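Local coordinates for MarR Like Protein, TVG0766549 (Thermoplasma volcanium, PDB 3LFK) that is of unknown function but, though once taken for a mechanosensitive channel, resembles MarR-like transcriptional regulators in structure and so may bind DNA, at residues Y32-D37 with Q101-R106. Numbering follows the deposited sequence.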
ATOM      1  N   TYR A  32       0.319   2.280  -9.812  1.00 16.06           N
ATOM      2  CA  TYR A  32      -1.145   2.204  -9.890  1.00 16.70           C
ATOM      3  C   TYR A  32      -1.784   3.558  -9.678  1.00 16.46           C
ATOM      4  O   TYR A  32      -2.836   3.655  -9.069  1.00 17.52           O
ATOM      5  CB  TYR A  32      -1.677   1.192  -8.857  1.00 16.31           C
ATOM      6  CG  TYR A  32      -0.985  -0.159  -8.911  1.00 17.40           C
ATOM      7  CD1 TYR A  32       0.085  -0.451  -8.054  1.00 17.79           C
ATOM      8  CD2 TYR A  32      -1.381  -1.139  -9.827  1.00 19.95           C
ATOM      9  CE1 TYR A  32       0.734  -1.674  -8.105  1.00 19.89           C
ATOM     10  CE2 TYR A  32      -0.730  -2.389  -9.881  1.00 19.96           C
ATOM     11  CZ  TYR A  32       0.321  -2.636  -9.011  1.00 22.98           C
ATOM     12  OH  TYR A  32       0.966  -3.859  -8.994  1.00 26.34           O
ATOM     13  N   ASP A  33      -1.124   4.594 -10.177  1.00 16.87           N
ATOM     14  CA  ASP A  33      -1.595   5.971 -10.087  1.00 19.26           C
ATOM     15  C   ASP A  33      -1.631   6.583  -8.695  1.00 18.37           C
ATOM     16  O   ASP A  33      -2.217   7.646  -8.492  1.00 23.54           O
ATOM     17  CB  ASP A  33      -2.961   6.107 -10.767  1.00 18.61           C
ATOM     18  CG  ASP A  33      -2.914   5.687 -12.210  1.00 26.65           C
ATOM     19  OD1 ASP A  33      -2.145   6.321 -12.961  1.00 33.87           O
ATOM     20  OD2 ASP A  33      -3.624   4.735 -12.574  1.00 29.27           O
ATOM     21  N   MET A  34      -1.011   5.932  -7.728  1.00 16.17           N
ATOM     22  CA  MET A  34      -0.945   6.493  -6.391  1.00 16.48           C
ATOM     23  C   MET A  34       0.128   7.563  -6.367  1.00 17.12           C
ATOM     24  O   MET A  34       1.106   7.504  -7.125  1.00 21.75           O
ATOM     25  CB  MET A  34      -0.570   5.415  -5.367  1.00 17.26           C
ATOM     26  CG  MET A  34      -1.696   4.387  -5.111  1.00 16.53           C
ATOM     27  SD  MET A  34      -1.229   3.270  -3.786  1.00 19.07           S
ATOM     28  CE  MET A  34      -0.154   2.112  -4.689  1.00 20.46           C
ATOM     29  N   SER A  35      -0.043   8.545  -5.491  1.00 16.62           N
ATOM     30  CA  SER A  35       0.988   9.566  -5.357  1.00 16.48           C
ATOM     31  C   SER A  35       2.042   8.976  -4.410  1.00 15.87           C
ATOM     32  O   SER A  35       1.787   7.961  -3.755  1.00 16.35           O
ATOM     33  CB  SER A  35       0.372  10.853  -4.809  1.00 17.40           C
ATOM     34  OG  SER A  35      -0.582  10.579  -3.814  1.00 20.31           O
ATOM     35  N   GLN A  36       3.219   9.605  -4.324  1.00 17.16           N
ATOM     36  CA  GLN A  36       4.284   9.028  -3.484  1.00 17.63           C
ATOM     37  C   GLN A  36       3.955   8.918  -1.994  1.00 16.78           C
ATOM     38  O   GLN A  36       4.368   7.958  -1.324  1.00 18.53           O
ATOM     39  CB  GLN A  36       5.586   9.800  -3.700  1.00 19.32           C
ATOM     40  CG  GLN A  36       6.797   9.171  -2.969  1.00 27.66           C
ATOM     41  CD  GLN A  36       6.988   7.689  -3.288  1.00 32.18           C
ATOM     42  OE1 GLN A  36       7.014   7.290  -4.459  1.00 33.73           O
ATOM     43  NE2 GLN A  36       7.130   6.865  -2.240  1.00 32.67           N
ATOM     44  N   ASP A  37       3.196   9.884  -1.470  1.00 17.15           N
ATOM     45  CA  ASP A  37       2.806   9.825  -0.073  1.00 17.92           C
ATOM     46  C   ASP A  37       1.977   8.557   0.194  1.00 17.34           C
ATOM     47  O   ASP A  37       2.140   7.890   1.226  1.00 16.43           O
ATOM     48  CB  ASP A  37       2.054  11.104   0.340  1.00 19.15           C
ATOM     49  CG  ASP A  37       0.895  11.464  -0.604  1.00 23.79           C
ATOM     50  OD1 ASP A  37       0.771  10.869  -1.688  1.00 24.25           O
ATOM     51  OD2 ASP A  37       0.105  12.352  -0.245  1.00 26.29           O
ATOM     52  N   GLN A 101       3.265  -5.624  -2.022  1.00 19.52           N
ATOM     53  CA  GLN A 101       4.323  -6.595  -2.321  1.00 22.24           C
ATOM     54  C   GLN A 101       4.873  -6.411  -3.747  1.00 24.17           C
ATOM     55  O   GLN A 101       6.087  -6.508  -3.970  1.00 21.46           O
ATOM     56  CB  GLN A 101       3.799  -8.015  -2.138  1.00 22.88           C
ATOM     57  CG  GLN A 101       4.921  -9.081  -2.005  1.00 35.02           C
ATOM     58  CD  GLN A 101       5.852  -8.841  -0.816  1.00 34.79           C
ATOM     59  OE1 GLN A 101       5.670  -7.902  -0.037  1.00 41.29           O
ATOM     60  NE2 GLN A 101       6.860  -9.699  -0.673  1.00 45.78           N
ATOM     61  N   ALA A 102       3.998  -6.129  -4.716  1.00 21.08           N
ATOM     62  CA  ALA A 102       4.436  -5.924  -6.095  1.00 20.09           C
ATOM     63  C   ALA A 102       5.391  -4.748  -6.182  1.00 20.95           C
ATOM     64  O   ALA A 102       6.415  -4.801  -6.883  1.00 22.22           O
ATOM     65  CB  ALA A 102       3.233  -5.697  -7.002  1.00 20.05           C
ATOM     66  N   ILE A 103       5.067  -3.674  -5.464  1.00 19.24           N
ATOM     67  CA  ILE A 103       5.903  -2.489  -5.455  1.00 15.73           C
ATOM     68  C   ILE A 103       7.220  -2.790  -4.736  1.00 21.45           C
ATOM     69  O   ILE A 103       8.288  -2.374  -5.206  1.00 20.50           O
ATOM     70  CB  ILE A 103       5.162  -1.307  -4.755  1.00 21.69           C
ATOM     71  CG1 ILE A 103       4.002  -0.847  -5.655  1.00 20.11           C
ATOM     72  CG2 ILE A 103       6.130  -0.131  -4.480  1.00 21.58           C
ATOM     73  CD1 ILE A 103       3.047   0.185  -4.985  1.00 17.47           C
ATOM     74  N   ARG A 104       7.144  -3.504  -3.612  1.00 22.00           N
ATOM     75  CA  ARG A 104       8.362  -3.841  -2.856  1.00 22.32           C
ATOM     76  C   ARG A 104       9.307  -4.663  -3.717  1.00 24.70           C
ATOM     77  O   ARG A 104      10.508  -4.412  -3.737  1.00 24.59           O
ATOM     78  CB  ARG A 104       8.021  -4.650  -1.608  1.00 22.59           C
ATOM     79  CG  ARG A 104       7.456  -3.846  -0.463  1.00 30.64           C
ATOM     80  CD  ARG A 104       7.279  -4.747   0.756  1.00 39.35           C
ATOM     81  NE  ARG A 104       8.565  -5.201   1.292  1.00 51.40           N
ATOM     82  CZ  ARG A 104       8.708  -6.156   2.207  1.00 58.07           C
ATOM     83  NH1 ARG A 104       7.646  -6.780   2.699  1.00 61.83           N
ATOM     84  NH2 ARG A 104       9.919  -6.479   2.647  1.00 59.15           N
ATOM     85  N   VAL A 105       8.762  -5.656  -4.405  1.00 22.10           N
ATOM     86  CA  VAL A 105       9.597  -6.501  -5.268  1.00 22.53           C
ATOM     87  C   VAL A 105      10.199  -5.706  -6.417  1.00 27.09           C
ATOM     88  O   VAL A 105      11.400  -5.844  -6.715  1.00 23.76           O
ATOM     89  CB  VAL A 105       8.797  -7.691  -5.796  1.00 25.50           C
ATOM     90  CG1 VAL A 105       9.581  -8.417  -6.882  1.00 28.21           C
ATOM     91  CG2 VAL A 105       8.479  -8.630  -4.632  1.00 26.03           C
ATOM     92  N   ARG A 106       9.404  -4.856  -7.062  1.00 23.32           N
ATOM     93  CA  ARG A 106       9.944  -4.043  -8.159  1.00 22.22           C
ATOM     94  C   ARG A 106      11.093  -3.182  -7.623  1.00 24.14           C
ATOM     95  O   ARG A 106      12.164  -3.073  -8.244  1.00 24.05           O
ATOM     96  CB  ARG A 106       8.857  -3.129  -8.738  1.00 23.19           C
ATOM     97  CG  ARG A 106       9.338  -2.166  -9.823  1.00 28.63           C
ATOM     98  CD  ARG A 106       8.375  -1.002  -9.923  1.00 37.93           C
ATOM     99  NE  ARG A 106       8.452  -0.169  -8.726  1.00 28.90           N
ATOM    100  CZ  ARG A 106       7.509   0.691  -8.348  1.00 25.21           C
ATOM    101  NH1 ARG A 106       6.407   0.833  -9.063  1.00 33.18           N
ATOM    102  NH2 ARG A 106       7.681   1.418  -7.259  1.00 24.86           N
TER
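Tyr32 and Met34, on the loop that runs into helix 36-47, meet Ala102 and Ile103 on one turn of the long helix 94-116; the backbones stay well apart, with CA of Tyr32 and CA of Ile103, the nearest pair, 9.6 Å from each other. Side chains alone therefore bridge the gap. The Tyr32 ring reaches across to the helix, and its OH comes to rest 3.5 Å from CB of Ala102, a contact between a hydroxyl and a methyl group. Ile103 stands beside the same ring rather than over it: its CG1 lies at the ring edge, close to the ring plane, 4.2 Å from CE1 of Tyr32. The two side chains run past each other in opposite directions. In Ile103, chi1 of -70° puts CG1 opposite the carbonyl carbon, and an extended chi2 of 171° carries CD1 on toward the loop. There CD1 meets the terminal methyl of Met34, with CE 3.7 Å away. The Met34 methyl reaches this spot by an extended chi2 and a bend at chi3 (-80°), which turns CE toward the helix. Tyr32, Met34 and Ile103 are buried, and carbon-carbon packing plus the one hydroxyl-methyl contact join the two segments. Val99, one turn earlier on helix 94-116, touches both Tyr32 and Met34, while Met34 also packs on Leu42 of helix 36-47 and on Leu73 and Tyr76 of helix 66-76. Within the loop-to-helix turn, OG of Ser35 donates to the syn lone pair of OD1 of Asp37, a short 2.5 Å bond. Beside the apolar patch, Arg106 NH1 hydrogen-bonds to OD1 of Asn31, tying the long helix to the residue preceding Tyr32. The side-chain packing and the Arg106-Asn31 bond seat the C-terminal helix against the entry to helix 36-47 of a winged helix-turn-helix domain, the fold of MarR-like regulators.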